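Local coordinates for protein YghZ aldo-keto reductase (Escherichia coli, PDB 3N6Q) that probably catalyses the NADPH-dependent reduction of aldehydes and ketones, as other aldo-keto reductases built on a TIM barrel do, at residues B[36-41]-B[73-78]; B[46-51]-B[300-305]; B[79-84]-B[127-132]. All coordinates share one frame; numbering follows the deposited sequence. Where two conformers were deposited one is given.

Interaction 1 of 3, residues B[36-41]-B[73-78]; sequences FGHVNA and AEENFG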
ATOM      1  N   PHE B  36      30.965   6.348  16.744  1.00 16.19           N
ATOM      2  CA  PHE B  36      30.408   6.960  15.533  1.00 15.67           C
ATOM      3  C   PHE B  36      29.617   8.231  15.762  1.00 14.88           C
ATOM      4  O   PHE B  36      28.804   8.596  14.932  1.00 18.10           O
ATOM      5  CB  PHE B  36      29.541   5.946  14.736  1.00 15.26           C
ATOM      6  CG  PHE B  36      30.376   4.782  14.171  1.00 17.83           C
ATOM      7  CD1 PHE B  36      30.873   4.879  12.912  1.00 16.77           C
ATOM      8  CD2 PHE B  36      30.849   3.754  15.010  1.00 18.75           C
ATOM      9  CE1 PHE B  36      31.721   3.867  12.333  1.00 22.66           C
ATOM     10  CE2 PHE B  36      31.736   2.742  14.499  1.00 19.37           C
ATOM     11  CZ  PHE B  36      32.139   2.777  13.161  1.00 19.86           C
ATOM     12  N   GLY B  37      29.865   8.886  16.883  1.00 15.64           N
ATOM     13  CA  GLY B  37      29.160  10.126  17.229  1.00 15.87           C
ATOM     14  C   GLY B  37      29.867  11.337  16.660  1.00 17.00           C
ATOM     15  O   GLY B  37      30.918  11.209  16.015  1.00 18.44           O
ATOM     16  N   HIS B  38      29.269  12.523  16.857  1.00 19.12           N
ATOM     17  CA  HIS B  38      29.982  13.755  16.451  1.00 18.47           C
ATOM     18  C   HIS B  38      31.193  13.977  17.330  1.00 19.88           C
ATOM     19  O   HIS B  38      32.031  14.842  17.023  1.00 18.36           O
ATOM     20  CB  HIS B  38      29.044  14.969  16.561  1.00 16.13           C
ATOM     21  CG  HIS B  38      28.001  14.991  15.498  1.00 13.94           C
ATOM     22  ND1 HIS B  38      28.235  14.564  14.210  1.00 22.98           N
ATOM     23  CD2 HIS B  38      26.716  15.422  15.533  1.00 21.23           C
ATOM     24  CE1 HIS B  38      27.123  14.701  13.502  1.00 24.08           C
ATOM     25  NE2 HIS B  38      26.212  15.288  14.268  1.00 20.90           N
ATOM     26  N   VAL B  39      31.268  13.265  18.453  1.00 18.91           N
ATOM     27  CA  VAL B  39      32.502  13.345  19.253  1.00 19.01           C
ATOM     28  C   VAL B  39      33.698  12.533  18.762  1.00 20.30           C
ATOM     29  O   VAL B  39      34.791  12.613  19.361  1.00 21.10           O
ATOM     30  CB  VAL B  39      32.274  12.994  20.732  1.00 19.91           C
ATOM     31  CG1 VAL B  39      31.212  13.876  21.315  1.00 21.20           C
ATOM     32  CG2 VAL B  39      31.884  11.500  20.884  1.00 19.83           C
ATOM     33  N   ASN B  40      33.503  11.782  17.692  1.00 20.41           N
ATOM     34  CA  ASN B  40      34.519  10.928  17.126  1.00 20.32           C
ATOM     35  C   ASN B  40      34.856  11.466  15.753  1.00 19.13           C
ATOM     36  O   ASN B  40      33.963  11.653  14.904  1.00 18.99           O
ATOM     37  CB  ASN B  40      33.991   9.489  16.981  1.00 18.94           C
ATOM     38  CG  ASN B  40      33.513   8.903  18.323  1.00 23.17           C
ATOM     39  OD1 ASN B  40      32.299   8.804  18.592  1.00 23.77           O
ATOM     40  ND2 ASN B  40      34.466   8.606  19.213  1.00 24.43           N
ATOM     41  N   ALA B  41      36.145  11.598  15.454  1.00 20.18           N
ATOM     42  CA  ALA B  41      36.540  12.041  14.094  1.00 19.55           C
ATOM     43  C   ALA B  41      36.019  11.129  12.994  1.00 19.75           C
ATOM     44  O   ALA B  41      36.049   9.900  13.147  1.00 18.13           O
ATOM     45  CB  ALA B  41      38.099  12.155  13.983  1.00 19.14           C
ATOM     46  N   ALA B  73      25.309   8.953  15.053  1.00 16.37           N
ATOM     47  CA  ALA B  73      25.831   7.713  14.394  1.00 15.40           C
ATOM     48  C   ALA B  73      25.121   7.434  13.084  1.00 14.46           C
ATOM     49  O   ALA B  73      25.756   7.198  12.084  1.00 14.05           O
ATOM     50  CB  ALA B  73      25.731   6.437  15.338  1.00 11.96           C
ATOM     51  N   GLU B  74      23.801   7.571  13.043  1.00 12.48           N
ATOM     52  CA  GLU B  74      23.097   7.416  11.784  1.00 11.38           C
ATOM     53  C   GLU B  74      23.556   8.447  10.730  1.00 13.08           C
ATOM     54  O   GLU B  74      23.652   8.103   9.556  1.00 15.41           O
ATOM     55  CB  GLU B  74      21.600   7.641  12.043  1.00 11.55           C
ATOM     56  CG  GLU B  74      20.975   6.267  12.580  1.00 11.39           C
ATOM     57  CD  GLU B  74      19.531   6.442  12.949  1.00 17.78           C
ATOM     58  OE1 GLU B  74      19.115   7.638  13.113  1.00 15.05           O
ATOM     59  OE2 GLU B  74      18.800   5.414  13.067  1.00 15.52           O
ATOM     60  N   GLU B  75      23.622   9.718  11.136  1.00 15.69           N
ATOM     61  CA  GLU B  75      24.092  10.771  10.166  1.00 16.20           C
ATOM     62  C   GLU B  75      25.495  10.484   9.599  1.00 16.19           C
ATOM     63  O   GLU B  75      25.734  10.598   8.387  1.00 16.74           O
ATOM     64  CB  GLU B  75      24.163  12.127  10.868  1.00 17.70           C
ATOM     65  CG  GLU B  75      22.847  12.637  11.268  1.00 24.47           C
ATOM     66  CD  GLU B  75      22.911  14.016  11.962  1.00 33.91           C
ATOM     67  OE1 GLU B  75      23.980  14.472  12.387  1.00 31.54           O
ATOM     68  OE2 GLU B  75      21.835  14.638  12.106  1.00 38.22           O
ATOM     69  N   ASN B  76      26.402  10.086  10.481  1.00 14.37           N
ATOM     70  CA  ASN B  76      27.809   9.841  10.094  1.00 15.15           C
ATOM     71  C   ASN B  76      27.886   8.632   9.225  1.00 16.08           C
ATOM     72  O   ASN B  76      28.520   8.625   8.150  1.00 15.30           O
ATOM     73  CB  ASN B  76      28.687   9.679  11.338  1.00 13.35           C
ATOM     74  CG  ASN B  76      29.030  10.987  11.983  1.00 20.03           C
ATOM     75  OD1 ASN B  76      29.102  12.024  11.294  1.00 21.55           O
ATOM     76  ND2 ASN B  76      29.207  10.986  13.286  1.00 14.74           N
ATOM     77  N   PHE B  77      27.184   7.579   9.650  1.00 15.09           N
ATOM     78  CA  PHE B  77      27.036   6.447   8.762  1.00 16.66           C
ATOM     79  C   PHE B  77      26.449   6.820   7.414  1.00 17.87           C
ATOM     80  O   PHE B  77      26.903   6.338   6.350  1.00 18.58           O
ATOM     81  CB  PHE B  77      26.163   5.344   9.429  1.00 15.34           C
ATOM     82  CG  PHE B  77      26.032   4.093   8.614  1.00 17.45           C
ATOM     83  CD1 PHE B  77      27.070   3.145   8.589  1.00 22.92           C
ATOM     84  CD2 PHE B  77      24.815   3.771   8.020  1.00 22.25           C
ATOM     85  CE1 PHE B  77      26.931   1.935   7.918  1.00 24.06           C
ATOM     86  CE2 PHE B  77      24.661   2.559   7.346  1.00 24.40           C
ATOM     87  CZ  PHE B  77      25.736   1.642   7.290  1.00 30.08           C
ATOM     88  N   GLY B  78      25.383   7.612   7.413  1.00 16.57           N
ATOM     89  CA  GLY B  78      24.832   8.010   6.097  1.00 18.17           C
ATOM     90  C   GLY B  78      25.859   8.726   5.205  1.00 16.40           C
ATOM     91  O   GLY B  78      25.887   8.530   4.002  1.00 19.20           O
TER
HETATM   92  O   HOH W   1      30.409  13.866  12.930  1.00 28.46           O
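N76 on helix 72-84 holds CG beside its backbone N (chi1 -78°), which swings its amide over to the carbonyl of F36, while H38, with a similar first torsion (chi1 -72°), carries its imidazole back to the same helix. The contact joins two parts of the TIM barrel: the loop after strand 24-31 lies against the first turn of helix 72-84, which follows strand 59-61. The main bond runs from N76 ND2 to F36 O at 2.9 Å and is nearly straight at hydrogen (172°). It lies in the amide plane of N76, yet the donor stands well above the carbonyl plane of F36 and does not use a lone pair. The same oxygen receives a CA-H contact from A73 CA at 3.1 Å. Beside this oxygen, F36 CB packs on A73 CB at 3.9 Å, and the phenyl ring continues away from this helix to touch I48 and L49 of helix 42-54. H38 reaches the helix from the more exposed side. Its NE2 gives only a weak hydrogen bond to E75 OE1 at 3.0 Å, made at the ring edge with the carboxylate plane well turned from the ring. The loop contains a type I turn from G37 to N40, closed by N40 N to G37 O; N40 OD1 also accepts from G37 N at 3.0 Å, on a lone pair in the carbonyl plane. A water ties the two sides together, donating to N76 OD1 at 2.8 Å and lying in the imidazole plane 2.6 Å from H38 ND1.

Interaction 2 of 3, residues B[46-51]-B[300-305]; sequences RAILRK and IGASRA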
ATOM      1  N   ARG B  46      35.669   6.072   9.269  1.00 15.15           N
ATOM      2  CA  ARG B  46      35.757   5.598   7.917  1.00 15.96           C
ATOM      3  C   ARG B  46      36.632   4.348   7.870  1.00 17.41           C
ATOM      4  O   ARG B  46      36.331   3.408   7.135  1.00 18.49           O
ATOM      5  CB  ARG B  46      36.426   6.681   7.005  1.00 16.85           C
ATOM      6  CG  ARG B  46      36.613   6.161   5.587  1.00 16.99           C
ATOM      7  CD  ARG B  46      37.436   7.160   4.716  1.00 20.67           C
ATOM      8  NE  ARG B  46      37.065   8.541   4.992  1.00 24.08           N
ATOM      9  CZ  ARG B  46      36.028   9.154   4.448  1.00 26.03           C
ATOM     10  NH1 ARG B  46      35.219   8.498   3.605  1.00 21.18           N
ATOM     11  NH2 ARG B  46      35.818  10.439   4.758  1.00 27.87           N
ATOM     12  N   ALA B  47      37.713   4.373   8.623  1.00 18.28           N
ATOM     13  CA  ALA B  47      38.686   3.252   8.630  1.00 19.07           C
ATOM     14  C   ALA B  47      38.032   1.974   9.178  1.00 20.28           C
ATOM     15  O   ALA B  47      38.249   0.845   8.611  1.00 20.23           O
ATOM     16  CB  ALA B  47      39.879   3.614   9.452  1.00 21.78           C
ATOM     17  N   ILE B  48      37.260   2.142  10.260  1.00 17.86           N
ATOM     18  CA  ILE B  48      36.442   1.058  10.818  1.00 17.64           C
ATOM     19  C   ILE B  48      35.459   0.444   9.817  1.00 16.52           C
ATOM     20  O   ILE B  48      35.414  -0.804   9.663  1.00 19.29           O
ATOM     21  CB  ILE B  48      35.768   1.413  12.171  1.00 17.31           C
ATOM     22  CG1 ILE B  48      36.798   1.884  13.242  1.00 18.32           C
ATOM     23  CG2 ILE B  48      34.898   0.189  12.625  1.00 15.15           C
ATOM     24  CD1 ILE B  48      36.248   2.752  14.387  1.00 18.16           C
ATOM     25  N   LEU B  49      34.613   1.247   9.139  1.00 14.75           N
ATOM     26  CA  LEU B  49      33.657   0.657   8.190  1.00 16.78           C
ATOM     27  C   LEU B  49      34.333  -0.050   7.056  1.00 16.33           C
ATOM     28  O   LEU B  49      33.823  -1.087   6.515  1.00 15.78           O
ATOM     29  CB  LEU B  49      32.675   1.722   7.615  1.00 15.83           C
ATOM     30  CG  LEU B  49      31.860   2.452   8.709  1.00 18.85           C
ATOM     31  CD1 LEU B  49      30.887   3.488   8.061  1.00 16.74           C
ATOM     32  CD2 LEU B  49      30.981   1.449   9.495  1.00 22.30           C
ATOM     33  N   ARG B  50      35.395   0.583   6.543  1.00 16.63           N
ATOM     34  CA  ARG B  50      36.044  -0.000   5.379  1.00 18.33           C
ATOM     35  C   ARG B  50      36.687  -1.338   5.734  1.00 15.50           C
ATOM     36  O   ARG B  50      36.628  -2.271   4.967  1.00 17.28           O
ATOM     37  CB  ARG B  50      37.159   0.919   4.851  1.00 18.34           C
ATOM     38  CG  ARG B  50      36.598   2.163   4.138  1.00 21.46           C
ATOM     39  CD  ARG B  50      37.792   2.962   3.571  1.00 24.35           C
ATOM     40  NE  ARG B  50      37.360   4.081   2.719  1.00 23.78           N
ATOM     41  CZ  ARG B  50      38.195   4.798   1.961  1.00 29.27           C
ATOM     42  NH1 ARG B  50      39.504   4.523   1.970  1.00 28.44           N
ATOM     43  NH2 ARG B  50      37.732   5.825   1.234  1.00 23.33           N
ATOM     44  N   LYS B  51      37.321  -1.367   6.881  1.00 15.83           N
ATOM     45  CA  LYS B  51      37.926  -2.610   7.354  1.00 16.89           C
ATOM     46  C   LYS B  51      36.865  -3.676   7.587  1.00 18.24           C
ATOM     47  O   LYS B  51      37.023  -4.834   7.098  1.00 14.98           O
ATOM     48  CB  LYS B  51      38.767  -2.364   8.617  1.00 17.09           C
ATOM     49  CG  LYS B  51      39.350  -3.660   9.286  1.00 17.06           C
ATOM     50  CD  LYS B  51      40.338  -4.349   8.305  1.00 26.44           C
ATOM     51  CE  LYS B  51      41.565  -3.477   8.094  1.00 31.91           C
ATOM     52  NZ  LYS B  51      42.666  -4.183   7.356  1.00 37.42           N
ATOM     53  N   ILE B 300      30.044  -6.785  17.433  1.00 15.29           N
ATOM     54  CA  ILE B 300      31.311  -6.278  17.895  1.00 17.10           C
ATOM     55  C   ILE B 300      31.286  -4.754  17.782  1.00 21.99           C
ATOM     56  O   ILE B 300      31.013  -4.226  16.703  1.00 19.59           O
ATOM     57  CB  ILE B 300      32.451  -6.752  16.972  1.00 19.86           C
ATOM     58  CG1 ILE B 300      32.478  -8.280  16.981  1.00 25.96           C
ATOM     59  CG2 ILE B 300      33.783  -6.163  17.492  1.00 21.51           C
ATOM     60  CD1 ILE B 300      32.504  -8.747  18.387  1.00 24.81           C
ATOM     61  N   GLY B 301      31.642  -4.079  18.865  1.00 21.57           N
ATOM     62  CA  GLY B 301      31.634  -2.616  18.863  1.00 28.35           C
ATOM     63  C   GLY B 301      33.015  -2.017  18.776  1.00 29.78           C
ATOM     64  O   GLY B 301      33.495  -1.433  19.759  1.00 33.36           O
ATOM     65  N   ALA B 302      33.652  -2.147  17.626  1.00 28.05           N
ATOM     66  CA  ALA B 302      35.073  -1.804  17.462  1.00 31.17           C
ATOM     67  C   ALA B 302      35.362  -0.336  17.495  1.00 30.50           C
ATOM     68  O   ALA B 302      34.643   0.457  16.892  1.00 34.71           O
ATOM     69  CB  ALA B 302      35.625  -2.400  16.163  1.00 28.64           C
ATOM     70  N   SER B 303      36.443   0.037  18.171  1.00 30.37           N
ATOM     71  CA  SER B 303      36.933   1.405  18.183  1.00 31.48           C
ATOM     72  C   SER B 303      38.116   1.647  17.247  1.00 31.74           C
ATOM     73  O   SER B 303      38.573   2.787  17.105  1.00 30.28           O
ATOM     74  CB  SER B 303      37.334   1.800  19.607  1.00 34.47           C
ATOM     75  OG  SER B 303      38.222   0.829  20.140  1.00 38.57           O
ATOM     76  N   ARG B 304      38.664   0.584  16.660  1.00 28.94           N
ATOM     77  CA  ARG B 304      39.734   0.751  15.654  1.00 29.67           C
ATOM     78  C   ARG B 304      39.788  -0.431  14.731  1.00 26.80           C
ATOM     79  O   ARG B 304      39.368  -1.519  15.108  1.00 26.76           O
ATOM     80  CB  ARG B 304      41.093   0.904  16.333  1.00 32.19           C
ATOM     81  CG  ARG B 304      41.381  -0.181  17.323  1.00 33.43           C
ATOM     82  CD  ARG B 304      42.475   0.287  18.307  1.00 47.79           C
ATOM     83  NE  ARG B 304      43.768   0.243  17.645  1.00 56.78           N
ATOM     84  CZ  ARG B 304      44.716  -0.663  17.881  1.00 62.48           C
ATOM     85  NH1 ARG B 304      44.555  -1.571  18.837  1.00 64.05           N
ATOM     86  NH2 ARG B 304      45.841  -0.646  17.171  1.00 63.53           N
ATOM     87  N   ALA B 305      40.381  -0.251  13.553  1.00 26.76           N
ATOM     88  CA  ALA B 305      40.390  -1.317  12.532  1.00 26.75           C
ATOM     89  C   ALA B 305      40.993  -2.612  13.067  1.00 27.54           C
ATOM     90  O   ALA B 305      40.466  -3.691  12.824  1.00 27.84           O
ATOM     91  CB  ALA B 305      41.128  -0.866  11.279  1.00 28.20           C
TER
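The backbones come closest where helix 42-54 passes the loop after strand 297-300, with I48 CA and A305 CA 4.9 Å apart. Since strand 297-300 pairs in parallel with strand 24-31, this is packing at the closure of the TIM barrel, where the first barrel helix meets the loop beyond the last strand. No hydrogen bond crosses it. I48 makes most of the contact on the helix side: CG1, held beside its own backbone N (chi1 -55°), points CD1 at the main chain of the loop, 3.6 Å from S303 O, and CG1 itself lies 4.0 Å from R304 CA. The other branch is farther off, I48 CG2 being 4.4 Å from A302 CB, and both of these side chains also touch L30 of strand 24-31 and L308. One turn on, K51 lays its aliphatic part over A305, its CB 3.9 Å from A305 CB. The lysine chain then bends at chi2 and chi3 and leads away from the loop, and NZ forms a salt bridge with E309 on helix 305-312. At this end of the contact K51 CG, set anti to the backbone N (chi1 174°), lies 3.7 Å from A305 O.

Interaction 3 of 3, residues B[79-84]-B[127-132]; sequences RLLRED and MGLEYV. With MG (magnesium ion), chain J.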
ATOM      1  N   ARG B  79      26.672   9.561   5.795  1.00 19.25           N
ATOM      2  CA  ARG B  79      27.687  10.300   5.003  1.00 18.99           C
ATOM      3  C   ARG B  79      28.696   9.325   4.420  1.00 19.41           C
ATOM      4  O   ARG B  79      29.120   9.438   3.247  1.00 19.56           O
ATOM      5  CB  ARG B  79      28.434  11.223   5.935  1.00 19.09           C
ATOM      6  CG  ARG B  79      27.607  12.399   6.450  1.00 31.08           C
ATOM      7  CD  ARG B  79      28.502  13.353   7.254  1.00 47.57           C
ATOM      8  NE  ARG B  79      29.479  14.043   6.386  1.00 55.79           N
ATOM      9  CZ  ARG B  79      30.469  14.827   6.825  1.00 58.06           C
ATOM     10  NH1 ARG B  79      30.632  15.056   8.131  1.00 58.67           N
ATOM     11  NH2 ARG B  79      31.301  15.394   5.955  1.00 58.27           N
ATOM     12  N   LEU B  80      29.157   8.410   5.273  1.00 17.86           N
ATOM     13  CA  LEU B  80      30.171   7.432   4.824  1.00 17.83           C
ATOM     14  C   LEU B  80      29.611   6.480   3.808  1.00 18.61           C
ATOM     15  O   LEU B  80      30.346   6.082   2.858  1.00 19.51           O
ATOM     16  CB  LEU B  80      30.826   6.702   6.008  1.00 17.77           C
ATOM     17  CG  LEU B  80      31.619   7.644   6.905  1.00 17.09           C
ATOM     18  CD1 LEU B  80      32.027   6.870   8.175  1.00 19.47           C
ATOM     19  CD2 LEU B  80      32.874   8.141   6.160  1.00 20.74           C
ATOM     20  N   LEU B  81      28.308   6.138   3.923  1.00 18.54           N
ATOM     21  CA  LEU B  81      27.651   5.294   2.921  1.00 21.28           C
ATOM     22  C   LEU B  81      27.680   5.986   1.567  1.00 22.89           C
ATOM     23  O   LEU B  81      27.967   5.350   0.535  1.00 22.44           O
ATOM     24  CB  LEU B  81      26.194   5.017   3.263  1.00 23.15           C
ATOM     25  CG  LEU B  81      25.642   3.978   4.223  1.00 30.06           C
ATOM     26  CD1 LEU B  81      24.114   3.809   3.834  1.00 32.58           C
ATOM     27  CD2 LEU B  81      26.444   2.647   4.055  1.00 30.38           C
ATOM     28  N   ARG B  82      27.332   7.277   1.563  1.00 21.96           N
ATOM     29  CA  ARG B  82      27.331   8.045   0.318  0.50 23.03           C
ATOM     30  C   ARG B  82      28.742   8.192  -0.239  1.00 22.50           C
ATOM     31  O   ARG B  82      28.936   8.113  -1.450  1.00 26.06           O
ATOM     32  CB  ARG B  82      26.656   9.425   0.488  0.50 21.46           C
ATOM     33  CG  ARG B  82      25.138   9.339   0.536  0.50 22.26           C
ATOM     34  CD  ARG B  82      24.434  10.715   0.744  0.50 27.02           C
ATOM     35  NE  ARG B  82      24.980  11.486   1.862  0.50 28.19           N
ATOM     36  CZ  ARG B  82      24.390  11.607   3.048  0.50 25.91           C
ATOM     37  NH1 ARG B  82      23.222  11.040   3.291  0.50 27.83           N
ATOM     38  NH2 ARG B  82      24.957  12.325   3.982  0.50 17.88           N
ATOM     39  N   GLU B  83      29.731   8.425   0.621  1.00 24.05           N
ATOM     40  CA  GLU B  83      31.107   8.675   0.154  1.00 22.93           C
ATOM     41  C   GLU B  83      31.786   7.389  -0.342  1.00 25.70           C
ATOM     42  O   GLU B  83      32.368   7.364  -1.448  1.00 23.46           O
ATOM     43  CB  GLU B  83      31.982   9.352   1.223  1.00 23.84           C
ATOM     44  CG  GLU B  83      31.763  10.899   1.376  1.00 24.11           C
ATOM     45  CD  GLU B  83      32.790  11.572   2.269  1.00 35.58           C
ATOM     46  OE1 GLU B  83      33.675  10.853   2.762  1.00 30.62           O
ATOM     47  OE2 GLU B  83      32.796  12.850   2.404  1.00 32.38           O
ATOM     48  N   ASP B  84      31.624   6.287   0.412  1.00 21.67           N
ATOM     49  CA  ASP B  84      32.441   5.081   0.177  1.00 20.94           C
ATOM     50  C   ASP B  84      31.646   3.848  -0.254  1.00 21.12           C
ATOM     51  O   ASP B  84      32.242   2.865  -0.731  1.00 20.27           O
ATOM     52  CB  ASP B  84      33.213   4.739   1.443  1.00 19.27           C
ATOM     53  CG  ASP B  84      34.371   5.692   1.719  1.00 27.29           C
ATOM     54  OD1 ASP B  84      34.814   6.436   0.802  1.00 28.56           O
ATOM     55  OD2 ASP B  84      34.890   5.630   2.849  1.00 23.16           O
ATOM     56  N   MET B 127      20.154   8.765   7.588  1.00 14.30           N
ATOM     57  CA  MET B 127      21.089   7.816   6.941  1.00 15.74           C
ATOM     58  C   MET B 127      21.043   8.002   5.424  1.00 16.49           C
ATOM     59  O   MET B 127      21.860   7.456   4.692  1.00 16.27           O
ATOM     60  CB  MET B 127      20.675   6.341   7.299  1.00 13.57           C
ATOM     61  CG  MET B 127      21.044   6.059   8.721  1.00 17.94           C
ATOM     62  SD  MET B 127      20.987   4.271   9.114  1.00 20.25           S
ATOM     63  CE  MET B 127      19.201   4.075   9.350  1.00 14.80           C
ATOM     64  N   GLY B 128      20.049   8.743   4.926  1.00 15.97           N
ATOM     65  CA  GLY B 128      19.906   8.893   3.472  1.00 17.10           C
ATOM     66  C   GLY B 128      19.497   7.623   2.758  1.00 19.64           C
ATOM     67  O   GLY B 128      19.918   7.384   1.608  1.00 20.25           O
ATOM     68  N   LEU B 129      18.651   6.799   3.391  1.00 17.71           N
ATOM     69  CA  LEU B 129      18.250   5.515   2.845  1.00 16.69           C
ATOM     70  C   LEU B 129      16.776   5.519   2.505  1.00 17.86           C
ATOM     71  O   LEU B 129      15.962   6.161   3.205  1.00 18.20           O
ATOM     72  CB  LEU B 129      18.455   4.434   3.934  1.00 19.18           C
ATOM     73  CG  LEU B 129      19.888   4.099   4.307  1.00 20.94           C
ATOM     74  CD1 LEU B 129      19.845   3.012   5.411  1.00 18.28           C
ATOM     75  CD2 LEU B 129      20.549   3.549   3.045  1.00 21.04           C
ATOM     76  N   GLU B 130      16.392   4.778   1.479  1.00 16.35           N
ATOM     77  CA  GLU B 130      14.978   4.526   1.174  0.50 17.86           C
ATOM     78  C   GLU B 130      14.365   3.592   2.205  1.00 18.53           C
ATOM     79  O   GLU B 130      13.160   3.676   2.493  1.00 17.77           O
ATOM     80  CB  GLU B 130      14.819   3.783  -0.160  0.50 17.22           C
ATOM     81  CG  GLU B 130      14.885   4.579  -1.449  0.50 26.30           C
ATOM     82  CD  GLU B 130      15.033   3.620  -2.639  0.50 29.67           C
ATOM     83  OE1 GLU B 130      14.047   2.906  -2.950  0.50 32.57           O
ATOM     84  OE2 GLU B 130      16.166   3.473  -3.156  0.50 32.66           O
ATOM     85  N   TYR B 131      15.169   2.625   2.678  1.00 15.79           N
ATOM     86  CA  TYR B 131      14.664   1.662   3.657  1.00 14.33           C
ATOM     87  C   TYR B 131      15.865   1.103   4.456  1.00 15.38           C
ATOM     88  O   TYR B 131      17.004   1.147   4.010  1.00 16.11           O
ATOM     89  CB  TYR B 131      13.871   0.484   2.992  1.00 13.72           C
ATOM     90  CG  TYR B 131      14.632  -0.305   1.889  1.00 15.26           C
ATOM     91  CD1 TYR B 131      15.549  -1.304   2.239  1.00 12.86           C
ATOM     92  CD2 TYR B 131      14.499   0.034   0.532  1.00 18.26           C
ATOM     93  CE1 TYR B 131      16.356  -1.934   1.225  1.00 15.38           C
ATOM     94  CE2 TYR B 131      15.213  -0.646  -0.491  1.00 19.51           C
ATOM     95  CZ  TYR B 131      16.105  -1.656  -0.112  1.00 20.00           C
ATOM     96  OH  TYR B 131      16.824  -2.314  -1.056  1.00 19.83           O
ATOM     97  N   VAL B 132      15.567   0.506   5.600  1.00 14.26           N
ATOM     98  CA  VAL B 132      16.595  -0.242   6.345  1.00 13.85           C
ATOM     99  C   VAL B 132      16.321  -1.725   6.104  1.00 14.22           C
ATOM    100  O   VAL B 132      15.203  -2.111   5.769  1.00 12.81           O
ATOM    101  CB  VAL B 132      16.511   0.012   7.891  1.00 13.68           C
ATOM    102  CG1 VAL B 132      17.080   1.412   8.229  1.00 14.95           C
ATOM    103  CG2 VAL B 132      15.071  -0.301   8.504  1.00 11.16           C
TER
HETATM  104 MG    MG J 401      34.133  13.910   3.069  1.00 12.55          MG
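Apolar packing between L81 and L129 carries this contact. The two leucines cross at about a right angle and meet through one methyl each, L81 CD1 lying 3.7 Å from L129 CD2. L81 holds CG beside its backbone N (chi1 -81°), which extends its isobutyl group from helix 72-84 toward the connection between helix 113-127 and strand 132-137. Both side chains also rest on I94, and the pair sits on strand 93-98 of the barrel wall, between helix 72-84 and the loop after helix 113-127. L81 CD1 grazes M127 O as well, at 4.4 Å.

No hydrogen bond links the segments. In one of its two conformers, the guanidinium of R82 merely lies edge-on to G128, with NH1 4.0 Å from G128 CA; given the second conformer, this approach is doubtful.

Ionic interactions lie on another side of helix 72-84. E83 is modelled as a one-oxygen ligand of a magnesium ion, with OE2 at 1.8 Å from the metal and OE1 at 3.1 Å; the short OE2 distance makes the assignment doubtful. E83 OE1 forms a salt bridge with R46, and D84 OD2 pairs with both R46 and R50 of helix 42-54, charges that would favour the ionised carboxylates.

Backbone hydrogen bonding sets the course of the second segment. G128, with positive phi (68°), is the C-prime residue at the end of helix 113-127: its N bonds to a carbonyl three residues earlier, while L129 N reaches back five residues. The chain thereby leaves the helix and proceeds to strand 132-137. This is a Schellman motif ending an outer helix of a TIM barrel, packed against the preceding helix of the ring.

All three contacts lie among the outer helices and connecting loops of one TIM barrel. Interactions 1 and 3 share helix 72-84, the first using its first turn and the third its last. Interaction 1 is the most buried and the only one with hydrogen bonds between its segments; interactions 2 and 3 are partly buried and rest on apolar packing. Helix 42-54, which supplies one side of interaction 2, also meets the other two: apolar packing links it to interaction 1, and salt bridges link it to interaction 3, where charged side chains fringe the apolar packing. Interactions 1 and 3 touch each other separately, through F77 and M127.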